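Local coordinates for protein type I polyketide synthase PikAII (Streptomyces venezuelae, PDB 3QP9) that probably epimerises the alpha-substituent of a polyketide intermediate without reducing its beta-keto group, as a C2-type ketoreductase domain of a modular synthase, at residues R163-T168 and A222-G227. Residues are numbered along the deposited sequence; the frame is centred on the assembly and turned at random.
Sequences RADHVT and AVRASG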
# COMPACT_ATOMS: atom_id res chain seq x y z
N ARG A 163 1.85 -16.51 -7.47
CA ARG A 163 1.56 -16.64 -8.85
C ARG A 163 0.06 -16.59 -9.14
O ARG A 163 -0.43 -15.72 -9.86
CB ARG A 163 2.19 -17.98 -9.40
CG ARG A 163 2.70 -17.89 -10.82
CD ARG A 163 2.57 -19.22 -11.69
NE ARG A 163 2.71 -20.56 -11.04
CZ ARG A 163 1.80 -21.55 -11.12
NH1 ARG A 163 0.67 -21.41 -11.82
NH2 ARG A 163 2.03 -22.75 -10.55
N ALA A 164 -0.68 -17.54 -8.62
CA ALA A 164 -2.03 -17.69 -9.15
C ALA A 164 -3.06 -16.92 -8.31
O ALA A 164 -4.28 -17.05 -8.49
CB ALA A 164 -2.38 -19.20 -9.33
N ASP A 165 -2.59 -16.06 -7.41
CA ASP A 165 -3.51 -15.59 -6.38
C ASP A 165 -3.64 -14.09 -6.62
O ASP A 165 -2.73 -13.34 -6.25
CB ASP A 165 -2.84 -15.85 -5.01
CG ASP A 165 -3.74 -15.38 -3.79
OD1 ASP A 165 -4.89 -15.77 -3.74
OD2 ASP A 165 -3.27 -14.70 -2.88
N HIS A 166 -4.68 -13.64 -7.31
CA HIS A 166 -4.83 -12.21 -7.68
C HIS A 166 -5.46 -11.37 -6.58
O HIS A 166 -6.30 -11.85 -5.86
CB HIS A 166 -5.63 -12.08 -8.97
CG HIS A 166 -5.15 -13.01 -10.04
ND1 HIS A 166 -3.84 -13.02 -10.47
CD2 HIS A 166 -5.78 -14.00 -10.71
CE1 HIS A 166 -3.68 -13.96 -11.38
NE2 HIS A 166 -4.85 -14.56 -11.56
N VAL A 167 -5.03 -10.12 -6.45
CA VAL A 167 -5.70 -9.15 -5.64
C VAL A 167 -7.06 -8.86 -6.31
O VAL A 167 -7.08 -8.57 -7.48
CB VAL A 167 -4.90 -7.88 -5.60
CG1 VAL A 167 -5.69 -6.77 -4.83
CG2 VAL A 167 -3.48 -8.13 -4.89
N THR A 168 -8.15 -8.98 -5.55
CA THR A 168 -9.50 -8.66 -6.03
C THR A 168 -10.00 -7.39 -5.35
O THR A 168 -10.88 -6.79 -5.86
CB THR A 168 -10.51 -9.78 -5.80
OG1 THR A 168 -10.38 -10.25 -4.44
CG2 THR A 168 -10.31 -10.95 -6.81
N ALA A 222 -1.85 -14.18 5.63
CA ALA A 222 -2.82 -14.54 4.66
C ALA A 222 -3.35 -15.99 4.89
O ALA A 222 -2.60 -16.87 5.28
CB ALA A 222 -2.13 -14.48 3.24
N VAL A 223 -4.66 -16.21 4.67
CA VAL A 223 -5.38 -17.48 4.89
C VAL A 223 -5.77 -17.96 3.51
O VAL A 223 -6.52 -17.24 2.76
CB VAL A 223 -6.65 -17.25 5.61
CG1 VAL A 223 -7.37 -18.58 5.79
CG2 VAL A 223 -6.31 -16.59 6.95
N ARG A 224 -5.25 -19.12 3.12
CA ARG A 224 -5.48 -19.60 1.77
C ARG A 224 -5.93 -21.04 1.87
O ARG A 224 -5.93 -21.67 2.95
CB ARG A 224 -4.25 -19.45 0.80
CG ARG A 224 -3.83 -17.93 0.60
CD ARG A 224 -4.87 -17.22 -0.14
NE ARG A 224 -4.56 -15.83 -0.49
CZ ARG A 224 -4.99 -14.74 0.16
NH1 ARG A 224 -4.65 -13.53 -0.30
NH2 ARG A 224 -5.74 -14.86 1.25
N ALA A 225 -6.39 -21.56 0.74
CA ALA A 225 -6.79 -22.97 0.68
C ALA A 225 -5.65 -23.88 1.18
O ALA A 225 -5.88 -24.90 1.78
CB ALA A 225 -7.17 -23.33 -0.79
N SER A 226 -4.42 -23.47 0.96
CA SER A 226 -3.25 -24.25 1.43
C SER A 226 -2.96 -24.26 2.92
O SER A 226 -2.36 -25.24 3.41
CB SER A 226 -1.97 -23.89 0.59
OG SER A 226 -1.31 -22.67 0.96
N GLY A 227 -3.39 -23.22 3.66
CA GLY A 227 -3.06 -23.07 5.06
C GLY A 227 -2.75 -21.58 5.35
O GLY A 227 -3.29 -20.69 4.68
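D165, in the loop before helix 170-185, and R224, ending strand 220-224 where a type I turn to G227 begins the hairpin with strand 227-235, have CA atoms 9.3 Å apart. Side chains alone bridge that gap, a worked example of a salt bridge tying a loop to the last parallel strand of a Rossmann-like half. With D165 CG anti to its nitrogen (chi1 -180°), the carboxylate extends to meet the guanidinium side-on. D165 OD2 receives both bonds, 2.9 Å from R224 NE and 3.2 Å from R224 NH1, and lies almost in the guanidinium plane, although the two groups are turned 58° apart. NH1 meets its syn lone pair; NE also comes from the syn side, but out of the carboxylate plane. A bend at chi2 folds the arginine back, bringing R224 NH2 to 2.9 Å from V223 O, nearly straight at 163° although above the carbonyl plane. NH1 also forms a salt bridge to D195 of strand 190-196, and OD2 takes a bond from V161 N. The buried guanidinium is thus shared by two carboxylates, which would probably stabilise its charge, while V223 O helps fix its rotation.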